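Local structure of uncharacterized protein GSU0716 (Geobacter sulfurreducens PCA, 3BIJ) at residues G238-F243 / P267-Q272; K3-A8 / D75-S80; G24-C29 / R163-P168; Q212-G217 / P253-N258. The protein is of unknown function but has a caspase-like fold of the C14 peptidase family and may act as a cysteine endopeptidase. All blocks are in the same frame, centred on the assembly; numbering follows the deposited sequence.

Contact 1. Residues G238-F243 / P267-Q272; sequences GSYRSF and PAFLKQ
Tyr240 lies against the backbone of Phe269-Gln272 where, in this caspase-like alpha/beta fold, the first turn of helix 240-250 meets the short, weakly bonded helix 267-271. Tyr240 CB packs 3.7 Å from Leu270 O. With CG anti to the carbonyl carbon (chi1 -82°), the ring is carried beside the end of the short helix, and Tyr240 CD1 comes 3.4 Å from Phe269 O. Farther along, Tyr240 CE1 touches Phe269 CE1 at 3.9 Å; the two rings meet obliquely, their planes 62° apart. At the tip, Tyr240 OH donates a hydrogen bond to a water oxygen 2.8 Å away, and that water donates in turn to Gln272 OE1, which is also held by Arg127. A phenylalanine here would keep the ring packing but would probably leave the bridging water without one of its holders and so weaken the link to Gln272. The backbone adds little directed bonding: Tyr240 N makes a weak hydrogen bond to Gln272 O, and Ser239 CA offers a C-H to the same oxygen. Ser239 is the N-cap of the helix, its OG receiving a weak but straight bond from Ser242 N. Arg241 also packs on Phe260 of a second subunit. One face of the Arg241 guanidinium is covered by a methyl of Leu270, whose CD2 is 3.6 Å from Arg241 NH2.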
loop_
_atom_site.group_PDB
_atom_site.type_symbol
_atom_site.label_atom_id
_atom_site.label_comp_id
_atom_site.label_asym_id
_atom_site.label_seq_id
_atom_site.Cartn_x
_atom_site.Cartn_y
_atom_site.Cartn_z
ATOM N N GLY A 238 -32.749 -12.649 -20.382
ATOM C CA GLY A 238 -32.243 -11.436 -21.001
ATOM C C GLY A 238 -31.518 -11.638 -22.313
ATOM O O GLY A 238 -31.397 -12.763 -22.786
ATOM N N SER A 239 -31.044 -10.544 -22.904
ATOM C CA SER A 239 -30.317 -10.604 -24.177
ATOM C C SER A 239 -28.805 -10.652 -23.944
ATOM O O SER A 239 -28.340 -10.555 -22.807
ATOM C CB SER A 239 -30.650 -9.377 -25.032
ATOM O OG SER A 239 -30.151 -8.183 -24.440
ATOM N N TYR A 240 -28.046 -10.792 -25.027
ATOM C CA TYR A 240 -26.600 -10.830 -24.922
ATOM C C TYR A 240 -26.088 -9.529 -24.320
ATOM O O TYR A 240 -25.204 -9.538 -23.472
ATOM C CB TYR A 240 -25.941 -11.023 -26.283
ATOM C CG TYR A 240 -25.877 -12.442 -26.756
ATOM C CD1 TYR A 240 -26.900 -12.992 -27.506
ATOM C CD2 TYR A 240 -24.778 -13.238 -26.468
ATOM C CE1 TYR A 240 -26.829 -14.305 -27.961
ATOM C CE2 TYR A 240 -24.699 -14.553 -26.917
ATOM C CZ TYR A 240 -25.730 -15.079 -27.662
ATOM O OH TYR A 240 -25.676 -16.383 -28.094
ATOM N N ARG A 241 -26.642 -8.405 -24.760
ATOM C CA ARG A 241 -26.205 -7.123 -24.236
ATOM C C ARG A 241 -26.431 -7.086 -22.745
ATOM O O ARG A 241 -25.531 -6.740 -21.990
ATOM C CB ARG A 241 -26.949 -5.977 -24.917
ATOM C CG ARG A 241 -26.668 -5.917 -26.406
ATOM C CD ARG A 241 -27.133 -4.629 -27.109
ATOM N NE ARG A 241 -25.992 -4.136 -27.794
ATOM C CZ ARG A 241 -25.663 -3.810 -29.037
ATOM N NH1 ARG A 241 -24.415 -3.406 -29.101
ATOM N NH2 ARG A 241 -26.405 -3.829 -30.140
ATOM N N SER A 242 -27.624 -7.462 -22.307
ATOM C CA SER A 242 -27.908 -7.460 -20.875
ATOM C C SER A 242 -27.006 -8.425 -20.131
ATOM O O SER A 242 -26.597 -8.149 -19.006
ATOM C CB SER A 242 -29.359 -7.840 -20.621
ATOM O OG SER A 242 -30.210 -6.888 -21.212
ATOM N N PHE A 243 -26.709 -9.559 -20.763
ATOM C CA PHE A 243 -25.865 -10.574 -20.153
ATOM C C PHE A 243 -24.498 -9.940 -19.875
ATOM O O PHE A 243 -23.976 -9.978 -18.756
ATOM C CB PHE A 243 -25.744 -11.758 -21.111
ATOM C CG PHE A 243 -25.049 -12.945 -20.530
ATOM C CD1 PHE A 243 -25.442 -13.470 -19.307
ATOM C CD2 PHE A 243 -24.025 -13.570 -21.241
ATOM C CE1 PHE A 243 -24.825 -14.607 -18.805
ATOM C CE2 PHE A 243 -23.402 -14.702 -20.756
ATOM C CZ PHE A 243 -23.796 -15.231 -19.536
ATOM N N PRO A 267 -29.081 -7.701 -35.618
ATOM C CA PRO A 267 -29.731 -7.256 -34.384
ATOM C C PRO A 267 -30.579 -8.333 -33.721
ATOM O O PRO A 267 -30.742 -8.333 -32.501
ATOM C CB PRO A 267 -30.553 -6.051 -34.847
ATOM C CG PRO A 267 -30.892 -6.410 -36.254
ATOM C CD PRO A 267 -29.580 -6.942 -36.775
ATOM N N ALA A 268 -31.111 -9.257 -34.510
ATOM C CA ALA A 268 -31.929 -10.323 -33.938
ATOM C C ALA A 268 -31.062 -11.247 -33.090
ATOM O O ALA A 268 -31.498 -11.756 -32.058
ATOM C CB ALA A 268 -32.619 -11.118 -35.041
ATOM N N PHE A 269 -29.826 -11.449 -33.539
ATOM C CA PHE A 269 -28.866 -12.306 -32.848
ATOM C C PHE A 269 -28.440 -11.700 -31.502
ATOM O O PHE A 269 -28.449 -12.382 -30.474
ATOM C CB PHE A 269 -27.652 -12.547 -33.761
ATOM C CG PHE A 269 -26.516 -13.268 -33.099
ATOM C CD1 PHE A 269 -26.752 -14.340 -32.249
ATOM C CD2 PHE A 269 -25.199 -12.878 -33.340
ATOM C CE1 PHE A 269 -25.691 -15.015 -31.647
ATOM C CE2 PHE A 269 -24.132 -13.544 -32.747
ATOM C CZ PHE A 269 -24.374 -14.613 -31.898
ATOM N N LEU A 270 -28.085 -10.420 -31.507
ATOM C CA LEU A 270 -27.673 -9.751 -30.279
ATOM C C LEU A 270 -28.852 -9.578 -29.319
ATOM O O LEU A 270 -28.668 -9.272 -28.140
ATOM C CB LEU A 270 -27.041 -8.394 -30.613
ATOM C CG LEU A 270 -25.512 -8.360 -30.798
ATOM C CD1 LEU A 270 -25.024 -9.494 -31.689
ATOM C CD2 LEU A 270 -25.135 -7.012 -31.383
ATOM N N LYS A 271 -30.059 -9.806 -29.828
ATOM C CA LYS A 271 -31.270 -9.682 -29.029
ATOM C C LYS A 271 -31.695 -11.010 -28.412
ATOM O O LYS A 271 -32.527 -11.036 -27.508
ATOM C CB LYS A 271 -32.408 -9.126 -29.888
ATOM C CG LYS A 271 -33.012 -7.822 -29.365
ATOM C CD LYS A 271 -31.989 -6.690 -29.341
ATOM C CE LYS A 271 -31.706 -6.203 -27.914
ATOM N NZ LYS A 271 -30.566 -5.218 -27.855
ATOM N N GLN A 272 -31.124 -12.111 -28.897
ATOM C CA GLN A 272 -31.458 -13.440 -28.382
ATOM C C GLN A 272 -30.919 -13.656 -26.972
ATOM O O GLN A 272 -30.220 -12.808 -26.424
ATOM C CB GLN A 272 -30.873 -14.532 -29.281
ATOM C CG GLN A 272 -31.232 -14.440 -30.747
ATOM C CD GLN A 272 -30.698 -15.621 -31.543
ATOM O OE1 GLN A 272 -29.504 -15.916 -31.518
ATOM N NE2 GLN A 272 -31.583 -16.297 -32.261
HETATM O O HOH W 1 -27.836 -17.448 -29.571
#

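Contact 2. Residues K3-A8 / D75-S80; sequences KGIALA and DIFMLS
Lys3 and Asp75 close the beginning of a parallel strand pair with a double grip on one carboxylate. Lys3 N donates to Asp75 OD1 at 3.0 Å, arriving on the anti side, while Lys3 NZ makes a salt bridge to Asp75 OD2, also 3.0 Å long, from the syn side; both donors are tilted well out of the carboxylate plane. A bend at the last torsion of the lysine (chi4 -69°) folds the ammonium back over the acid, and Lys3 CG passes alongside, 3.2 Å from Asp75 OD1. An asparagine in place of Asp75 would probably cost Lys3 its charge partner and leave the ammonium freer to swing away.

Beyond this clasp, hydrogen bonds alternate between the strands, from Ile76 N to Lys3 O through to Ser80 N to Leu7 O; the shortest, Leu7 N to Met78 O, is 2.7 Å. Gly4 CA and Ala6 CA add C-H contacts to carbonyl oxygens of Ile76 and Met78. On one face Phe77 turns its ring toward the other strand, placing CD1 3.2 Å from Ile5 O, and Leu7 and Leu79 lie side by side. Ala6 and Met78, present as selenomethionine, meet through their CB atoms on the other face.

A second shell fixes these groups: Gly72 N binds Asp75 OD2, and Phe122 stacks on Phe77. Helix 57-70 covers Ile5, Leu7 and Phe77, helix 29-42 lies over Ala6 and Ala8, and strands 46-51 and 127-133 flank the pair.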
loop_
_atom_site.group_PDB
_atom_site.type_symbol
_atom_site.label_atom_id
_atom_site.label_comp_id
_atom_site.label_asym_id
_atom_site.label_seq_id
_atom_site.Cartn_x
_atom_site.Cartn_y
_atom_site.Cartn_z
ATOM N N LYS A 3 -29.296 -25.310 -35.990
ATOM C CA LYS A 3 -28.561 -26.205 -35.093
ATOM C C LYS A 3 -27.364 -25.476 -34.480
ATOM O O LYS A 3 -27.226 -24.262 -34.647
ATOM C CB LYS A 3 -28.107 -27.458 -35.851
ATOM C CG LYS A 3 -27.439 -27.157 -37.182
ATOM C CD LYS A 3 -27.272 -28.410 -38.010
ATOM C CE LYS A 3 -26.690 -28.083 -39.373
ATOM N NZ LYS A 3 -27.665 -27.335 -40.213
ATOM N N GLY A 4 -26.491 -26.195 -33.780
ATOM C CA GLY A 4 -25.360 -25.515 -33.176
ATOM C C GLY A 4 -24.147 -26.371 -32.868
ATOM O O GLY A 4 -24.279 -27.505 -32.409
ATOM N N ILE A 5 -22.964 -25.819 -33.128
ATOM C CA ILE A 5 -21.706 -26.509 -32.868
ATOM C C ILE A 5 -20.846 -25.625 -31.977
ATOM O O ILE A 5 -20.626 -24.453 -32.271
ATOM C CB ILE A 5 -20.913 -26.795 -34.168
ATOM C CG1 ILE A 5 -21.670 -27.793 -35.035
ATOM C CG2 ILE A 5 -19.514 -27.299 -33.818
ATOM C CD1 ILE A 5 -21.029 -28.044 -36.375
ATOM N N ALA A 6 -20.353 -26.204 -30.894
ATOM C CA ALA A 6 -19.524 -25.478 -29.961
ATOM C C ALA A 6 -18.142 -26.121 -29.844
ATOM O O ALA A 6 -18.001 -27.347 -29.939
ATOM C CB ALA A 6 -20.208 -25.438 -28.593
ATOM N N LEU A 7 -17.134 -25.277 -29.634
ATOM C CA LEU A 7 -15.746 -25.706 -29.469
ATOM C C LEU A 7 -15.195 -25.044 -28.196
ATOM O O LEU A 7 -14.929 -23.844 -28.182
ATOM C CB LEU A 7 -14.895 -25.259 -30.660
ATOM C CG LEU A 7 -13.759 -26.171 -31.131
ATOM C CD1 LEU A 7 -12.762 -25.341 -31.939
ATOM C CD2 LEU A 7 -13.069 -26.830 -29.969
ATOM N N ALA A 8 -15.033 -25.825 -27.134
ATOM C CA ALA A 8 -14.523 -25.305 -25.876
ATOM C C ALA A 8 -13.044 -25.644 -25.794
ATOM O O ALA A 8 -12.666 -26.816 -25.829
ATOM C CB ALA A 8 -15.281 -25.929 -24.696
ATOM N N ASP A 75 -27.828 -21.381 -38.593
ATOM C CA ASP A 75 -27.161 -22.111 -37.537
ATOM C C ASP A 75 -26.296 -21.169 -36.715
ATOM O O ASP A 75 -26.253 -19.962 -36.971
ATOM C CB ASP A 75 -26.308 -23.234 -38.122
ATOM C CG ASP A 75 -27.105 -24.159 -39.027
ATOM O OD1 ASP A 75 -28.269 -24.463 -38.689
ATOM O OD2 ASP A 75 -26.557 -24.587 -40.065
ATOM N N ILE A 76 -25.603 -21.725 -35.727
ATOM C CA ILE A 76 -24.744 -20.930 -34.865
ATOM C C ILE A 76 -23.521 -21.701 -34.350
ATOM O O ILE A 76 -23.628 -22.821 -33.849
ATOM C CB ILE A 76 -25.535 -20.405 -33.662
ATOM C CG1 ILE A 76 -24.589 -19.665 -32.703
ATOM C CG2 ILE A 76 -26.235 -21.561 -32.945
ATOM C CD1 ILE A 76 -25.283 -19.028 -31.508
ATOM N N PHE A 77 -22.360 -21.077 -34.472
ATOM C CA PHE A 77 -21.113 -21.666 -34.021
ATOM C C PHE A 77 -20.658 -20.958 -32.749
ATOM O O PHE A 77 -20.665 -19.730 -32.677
ATOM C CB PHE A 77 -20.047 -21.512 -35.097
ATOM C CG PHE A 77 -18.696 -21.992 -34.673
ATOM C CD1 PHE A 77 -18.496 -23.317 -34.324
ATOM C CD2 PHE A 77 -17.614 -21.123 -34.632
ATOM C CE1 PHE A 77 -17.232 -23.774 -33.938
ATOM C CE2 PHE A 77 -16.344 -21.568 -34.248
ATOM C CZ PHE A 77 -16.157 -22.895 -33.902
HETATM N N MSE A 78 -20.272 -21.732 -31.743
HETATM C CA MSE A 78 -19.803 -21.157 -30.500
HETATM C C MSE A 78 -18.358 -21.555 -30.232
HETATM O O MSE A 78 -18.022 -22.744 -30.217
HETATM C CB MSE A 78 -20.657 -21.623 -29.330
HETATM C CG MSE A 78 -20.346 -20.882 -28.061
HETATM SE SE MSE A 78 -21.142 -21.646 -26.512
HETATM C CE MSE A 78 -19.585 -21.739 -25.387
ATOM N N LEU A 79 -17.508 -20.558 -30.008
ATOM C CA LEU A 79 -16.098 -20.800 -29.718
ATOM C C LEU A 79 -15.713 -20.145 -28.404
ATOM O O LEU A 79 -15.812 -18.930 -28.266
ATOM C CB LEU A 79 -15.215 -20.232 -30.831
ATOM C CG LEU A 79 -13.692 -20.242 -30.618
ATOM C CD1 LEU A 79 -13.204 -21.645 -30.280
ATOM C CD2 LEU A 79 -13.009 -19.746 -31.901
ATOM N N SER A 80 -15.286 -20.946 -27.441
ATOM C CA SER A 80 -14.866 -20.400 -26.163
ATOM C C SER A 80 -13.404 -20.779 -26.002
ATOM O O SER A 80 -12.991 -21.845 -26.456
ATOM C CB SER A 80 -15.689 -20.970 -25.005
ATOM O OG SER A 80 -15.452 -22.352 -24.848
#

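Contact 3. Residues G24-C29 / R163-P168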
loop_
_atom_site.group_PDB
_atom_site.type_symbol
_atom_site.label_atom_id
_atom_site.label_comp_id
_atom_site.label_asym_id
_atom_site.label_seq_id
_atom_site.Cartn_x
_atom_site.Cartn_y
_atom_site.Cartn_z
ATOM N N GLY A 24 3.813 -22.285 -19.470
ATOM C CA GLY A 24 2.596 -21.492 -19.441
ATOM C C GLY A 24 1.537 -22.096 -18.543
ATOM O O GLY A 24 0.361 -22.152 -18.895
ATOM N N LYS A 25 1.957 -22.555 -17.371
ATOM C CA LYS A 25 1.045 -23.175 -16.417
ATOM C C LYS A 25 -0.060 -22.258 -15.897
ATOM O O LYS A 25 0.166 -21.082 -15.588
ATOM C CB LYS A 25 1.843 -23.735 -15.237
ATOM C CG LYS A 25 2.624 -25.021 -15.551
ATOM C CD LYS A 25 1.918 -26.277 -15.014
ATOM C CE LYS A 25 0.482 -26.387 -15.560
ATOM N NZ LYS A 25 -0.324 -27.541 -15.025
ATOM N N LEU A 26 -1.260 -22.821 -15.824
ATOM C CA LEU A 26 -2.449 -22.138 -15.314
ATOM C C LEU A 26 -3.304 -23.228 -14.690
ATOM O O LEU A 26 -3.124 -24.403 -15.001
ATOM C CB LEU A 26 -3.223 -21.453 -16.443
ATOM C CG LEU A 26 -2.528 -20.272 -17.125
ATOM C CD1 LEU A 26 -3.277 -19.897 -18.380
ATOM C CD2 LEU A 26 -2.440 -19.093 -16.169
ATOM N N ASN A 27 -4.234 -22.872 -13.821
ATOM C CA ASN A 27 -5.022 -23.925 -13.217
ATOM C C ASN A 27 -6.486 -23.599 -13.048
ATOM O O ASN A 27 -7.010 -23.642 -11.940
ATOM C CB ASN A 27 -4.401 -24.312 -11.877
ATOM C CG ASN A 27 -4.094 -23.111 -11.018
ATOM O OD1 ASN A 27 -4.993 -22.354 -10.663
ATOM N ND2 ASN A 27 -2.825 -22.925 -10.678
ATOM N N ALA A 28 -7.143 -23.291 -14.161
ATOM C CA ALA A 28 -8.556 -22.956 -14.163
ATOM C C ALA A 28 -9.066 -22.891 -15.595
ATOM O O ALA A 28 -10.258 -22.710 -15.824
ATOM C CB ALA A 28 -8.779 -21.620 -13.467
ATOM N N CYS A 29 -8.166 -23.044 -16.557
ATOM C CA CYS A 29 -8.558 -22.995 -17.950
ATOM C C CYS A 29 -9.335 -24.236 -18.353
ATOM O O CYS A 29 -10.319 -24.138 -19.080
ATOM C CB CYS A 29 -7.327 -22.804 -18.833
ATOM S SG CYS A 29 -6.510 -21.217 -18.515
ATOM N N ARG A 163 -2.369 -14.778 -10.986
ATOM C CA ARG A 163 -1.891 -15.103 -12.329
ATOM C C ARG A 163 -2.765 -14.497 -13.426
ATOM O O ARG A 163 -3.989 -14.478 -13.331
ATOM C CB ARG A 163 -1.844 -16.625 -12.542
ATOM C CG ARG A 163 -0.997 -17.389 -11.544
ATOM C CD ARG A 163 -1.107 -18.898 -11.751
ATOM N NE ARG A 163 -2.500 -19.352 -11.780
ATOM C CZ ARG A 163 -3.369 -19.194 -10.782
ATOM N NH1 ARG A 163 -2.995 -18.588 -9.664
ATOM N NH2 ARG A 163 -4.617 -19.635 -10.899
ATOM N N TYR A 164 -2.120 -14.021 -14.479
ATOM C CA TYR A 164 -2.825 -13.437 -15.597
ATOM C C TYR A 164 -2.592 -14.329 -16.815
ATOM O O TYR A 164 -1.520 -14.900 -16.985
ATOM C CB TYR A 164 -2.304 -12.025 -15.834
ATOM C CG TYR A 164 -2.684 -11.043 -14.745
ATOM C CD1 TYR A 164 -3.995 -10.570 -14.637
ATOM C CD2 TYR A 164 -1.730 -10.542 -13.860
ATOM C CE1 TYR A 164 -4.346 -9.613 -13.684
ATOM C CE2 TYR A 164 -2.069 -9.583 -12.898
ATOM C CZ TYR A 164 -3.373 -9.124 -12.823
ATOM O OH TYR A 164 -3.723 -8.146 -11.928
ATOM N N ARG A 165 -3.608 -14.444 -17.660
ATOM C CA ARG A 165 -3.536 -15.294 -18.832
ATOM C C ARG A 165 -2.843 -14.665 -20.030
ATOM O O ARG A 165 -3.342 -14.702 -21.154
ATOM C CB ARG A 165 -4.946 -15.755 -19.182
ATOM C CG ARG A 165 -5.562 -16.609 -18.079
ATOM C CD ARG A 165 -6.962 -17.102 -18.422
ATOM N NE ARG A 165 -7.456 -18.062 -17.445
ATOM C CZ ARG A 165 -8.659 -18.620 -17.482
ATOM N NH1 ARG A 165 -9.005 -19.491 -16.538
ATOM N NH2 ARG A 165 -9.510 -18.304 -18.459
ATOM N N ALA A 166 -1.674 -14.090 -19.778
ATOM C CA ALA A 166 -0.897 -13.470 -20.840
ATOM C C ALA A 166 0.526 -14.002 -20.772
ATOM O O ALA A 166 1.124 -14.083 -19.695
ATOM C CB ALA A 166 -0.892 -11.961 -20.680
HETATM N N MSE A 167 1.068 -14.361 -21.926
HETATM C CA MSE A 167 2.422 -14.867 -21.976
HETATM C C MSE A 167 3.367 -13.693 -21.718
HETATM O O MSE A 167 3.185 -12.602 -22.275
HETATM C CB MSE A 167 2.688 -15.504 -23.343
HETATM C CG MSE A 167 4.116 -15.952 -23.569
HETATM SE SE MSE A 167 4.321 -16.910 -25.264
HETATM C CE MSE A 167 3.835 -15.471 -26.501
ATOM N N PRO A 168 4.362 -13.880 -20.831
ATOM C CA PRO A 168 5.296 -12.784 -20.553
ATOM C C PRO A 168 6.098 -12.398 -21.792
ATOM O O PRO A 168 6.515 -13.257 -22.565
ATOM C CB PRO A 168 6.152 -13.337 -19.418
ATOM C CG PRO A 168 6.046 -14.814 -19.587
ATOM C CD PRO A 168 4.614 -15.022 -19.937
#
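Arg165 runs out straight from CG to NE (chi2 -179°), which lays its guanidinium beneath Cys29, whereas Arg163 kinks at chi3 (-52°) and swings its own guanidinium back to the side chain of Asn27. Cys29 SG sits over one face of the Arg165 group, 3.3 Å above the plane and displaced toward its rim, with NE and CZ nearest. Ala28 CB approaches the same group at the edge, 3.7 Å from Arg165 NH1. Leu26 completes this side by setting CD1 against the aliphatic part of the arginine, 4.0 Å from Arg165 CG.

Around Arg163 the amide of Asn27 crosses the arginine side chain at about a right angle, the two flat groups inclined by 40°. Asn27 ND2 lies over the guanidinium face, 3.5 Å above it. Asn27 OD1 comes within 2.8 Å of Arg163 NH2, but the angle is poor for a hydrogen bond, so the approach is one of close polar packing. The firm partner of Arg163 NH2 is Asp216, whose other carboxylate oxygen takes Arg165 NH1; this one acid thus holds both arginines. Arg165 NH2 reaches on to Asp32 and to the carbonyl of Asp133, so several acceptors surround the buried group and probably offset its charge.

The backbone turns at Arg165 in an inverse gamma turn, just after strand 163-164 pairs with 215-216. Leu26 touches His84, and Ala166 touches Cys135. This places the arginine-acid cluster beside the loops that follow the central strands, the region where caspase-like folds carry their histidine-cysteine site.

Contact 4. Residues Q212-G217 / P253-N258; sequences QLSQDG and PDQTPN
Gln212 OE1 is gripped by two backbone amides, Thr256 N across the contact at 2.8 Å and Gln209 N of the same chain. The bond from Thr256 is fairly straight at the hydrogen (161°), its donor tilted from the plane of the glutamine carbonyl. An extended chain beyond CG brings the amide there, passing over the Asp254 carbonyl with Gln212 CG 3.5 Å from Asp254 O. Gln212 NE2 is also 3.0 Å from Pro253 O of its own chain, but at a poor angle; its hydrogen bond goes to Pro253 O of the second subunit.

A second glutamine reaches the opposite way. Gln255 leaves with CG anti to its backbone N (chi1 -165°) and continues straight, its CG packing 3.6 Å from Leu213 O. Gln255 OE1 then accepts from Gln215 N at 3.0 Å, the donor standing well above the carbonyl plane, 52° out of it. The other end of this amide, NE2, donates to a water at 2.8 Å that in turn donates to Gln215 O, so one side chain serves both polar backbone atoms of Gln215, one directly and one through water.

Thr256 OG1 bonds to Asn211 of the second subunit, and the Gln212-to-Pro253 bond is returned by that subunit. Side-chain amides, not backbone pairing, thus supply the direct hydrogen bonds between these segments, and the amide of Gln212 also reaches the second subunit.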
loop_
_atom_site.group_PDB
_atom_site.type_symbol
_atom_site.label_atom_id
_atom_site.label_comp_id
_atom_site.label_asym_id
_atom_site.label_seq_id
_atom_site.Cartn_x
_atom_site.Cartn_y
_atom_site.Cartn_z
ATOM N N GLN A 212 -6.018 -4.004 -20.603
ATOM C CA GLN A 212 -6.110 -4.719 -19.332
ATOM C C GLN A 212 -5.568 -6.133 -19.458
ATOM O O GLN A 212 -5.123 -6.541 -20.527
ATOM C CB GLN A 212 -7.560 -4.764 -18.843
ATOM C CG GLN A 212 -8.175 -3.400 -18.601
ATOM C CD GLN A 212 -9.631 -3.504 -18.253
ATOM O OE1 GLN A 212 -10.369 -4.248 -18.896
ATOM N NE2 GLN A 212 -10.063 -2.763 -17.231
ATOM N N LEU A 213 -5.589 -6.863 -18.349
ATOM C CA LEU A 213 -5.127 -8.244 -18.325
ATOM C C LEU A 213 -6.236 -9.069 -17.718
ATOM O O LEU A 213 -7.008 -8.561 -16.901
ATOM C CB LEU A 213 -3.873 -8.393 -17.470
ATOM C CG LEU A 213 -2.552 -7.874 -18.028
ATOM C CD1 LEU A 213 -1.467 -8.243 -17.051
ATOM C CD2 LEU A 213 -2.261 -8.485 -19.404
ATOM N N SER A 214 -6.315 -10.337 -18.117
ATOM C CA SER A 214 -7.344 -11.247 -17.608
ATOM C C SER A 214 -6.790 -12.125 -16.507
ATOM O O SER A 214 -5.780 -12.801 -16.686
ATOM C CB SER A 214 -7.898 -12.125 -18.732
ATOM O OG SER A 214 -8.734 -11.371 -19.580
ATOM N N GLN A 215 -7.473 -12.132 -15.375
ATOM C CA GLN A 215 -7.018 -12.903 -14.237
ATOM C C GLN A 215 -7.397 -14.382 -14.273
ATOM O O GLN A 215 -8.516 -14.743 -14.627
ATOM C CB GLN A 215 -7.541 -12.251 -12.967
ATOM C CG GLN A 215 -6.797 -12.665 -11.746
ATOM C CD GLN A 215 -7.102 -11.773 -10.564
ATOM O OE1 GLN A 215 -6.847 -10.560 -10.602
ATOM N NE2 GLN A 215 -7.650 -12.367 -9.497
ATOM N N ASP A 216 -6.443 -15.234 -13.924
ATOM C CA ASP A 216 -6.669 -16.668 -13.886
ATOM C C ASP A 216 -6.973 -17.055 -12.444
ATOM O O ASP A 216 -6.076 -17.066 -11.602
ATOM C CB ASP A 216 -5.421 -17.415 -14.344
ATOM C CG ASP A 216 -5.548 -18.920 -14.168
ATOM O OD1 ASP A 216 -4.621 -19.552 -13.614
ATOM O OD2 ASP A 216 -6.575 -19.483 -14.592
ATOM N N GLY A 217 -8.230 -17.362 -12.155
ATOM C CA GLY A 217 -8.591 -17.751 -10.805
ATOM C C GLY A 217 -8.125 -19.162 -10.492
ATOM O O GLY A 217 -7.513 -19.816 -11.343
ATOM N N PRO A 253 -12.799 -2.900 -11.773
ATOM C CA PRO A 253 -12.450 -1.894 -12.784
ATOM C C PRO A 253 -11.182 -2.151 -13.591
ATOM O O PRO A 253 -11.033 -1.603 -14.680
ATOM C CB PRO A 253 -12.385 -0.600 -11.975
ATOM C CG PRO A 253 -11.952 -1.071 -10.615
ATOM C CD PRO A 253 -12.797 -2.316 -10.421
ATOM N N ASP A 254 -10.286 -2.993 -13.068
ATOM C CA ASP A 254 -9.027 -3.307 -13.749
ATOM C C ASP A 254 -9.194 -4.476 -14.731
ATOM O O ASP A 254 -8.245 -4.871 -15.420
ATOM C CB ASP A 254 -7.933 -3.624 -12.718
ATOM C CG ASP A 254 -8.113 -4.977 -12.074
ATOM O OD1 ASP A 254 -9.217 -5.273 -11.563
ATOM O OD2 ASP A 254 -7.137 -5.756 -12.071
ATOM N N GLN A 255 -10.401 -5.040 -14.772
ATOM C CA GLN A 255 -10.725 -6.130 -15.690
ATOM C C GLN A 255 -12.177 -6.026 -16.151
ATOM O O GLN A 255 -13.098 -6.382 -15.416
ATOM C CB GLN A 255 -10.515 -7.513 -15.058
ATOM C CG GLN A 255 -10.494 -8.582 -16.149
ATOM C CD GLN A 255 -10.289 -10.005 -15.659
ATOM O OE1 GLN A 255 -9.674 -10.246 -14.629
ATOM N NE2 GLN A 255 -10.782 -10.955 -16.427
ATOM N N THR A 256 -12.377 -5.540 -17.371
ATOM C CA THR A 256 -13.721 -5.372 -17.913
ATOM C C THR A 256 -13.869 -6.151 -19.205
ATOM O O THR A 256 -13.187 -5.856 -20.185
ATOM C CB THR A 256 -14.037 -3.886 -18.235
ATOM O OG1 THR A 256 -13.731 -3.067 -17.102
ATOM C CG2 THR A 256 -15.513 -3.720 -18.587
ATOM N N PRO A 257 -14.744 -7.172 -19.221
ATOM C CA PRO A 257 -14.911 -7.934 -20.462
ATOM C C PRO A 257 -15.490 -7.022 -21.534
ATOM O O PRO A 257 -16.245 -6.092 -21.234
ATOM C CB PRO A 257 -15.839 -9.084 -20.049
ATOM C CG PRO A 257 -16.527 -8.577 -18.815
ATOM C CD PRO A 257 -15.435 -7.834 -18.100
ATOM N N ASN A 258 -15.109 -7.280 -22.780
ATOM C CA ASN A 258 -15.553 -6.472 -23.903
ATOM C C ASN A 258 -16.616 -7.133 -24.777
ATOM O O ASN A 258 -16.654 -8.357 -24.938
ATOM C CB ASN A 258 -14.353 -6.118 -24.767
ATOM C CG ASN A 258 -14.586 -4.890 -25.604
ATOM O OD1 ASN A 258 -14.141 -4.824 -26.745
ATOM N ND2 ASN A 258 -15.278 -3.901 -25.040
HETATM O O HOH W 2 -10.583 -13.761 -16.329
#

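The four contacts form two touching pairs. Contacts 1 and 2, with centres about 16 Å apart, meet where Phe269 CE1 packs 4.0 Å from Ile76 CD1. Contacts 3 and 4, about 13 Å between centres, are tied by the salt bridge from Arg163 NH2 to Asp216 OD1 at 2.7 Å and by the neighbouring strands 163-164 and 215-216. Contact 2 lies across the chain's centre from both of these. Contacts 1 and 4 lie near the two ends of helix 240-250, and each touches the second subunit. Of the four, contact 3 reaches the loops that hold the active site in caspase-like relatives, and probably here; the centre of contact 1 is about 30 Å from that of contact 3.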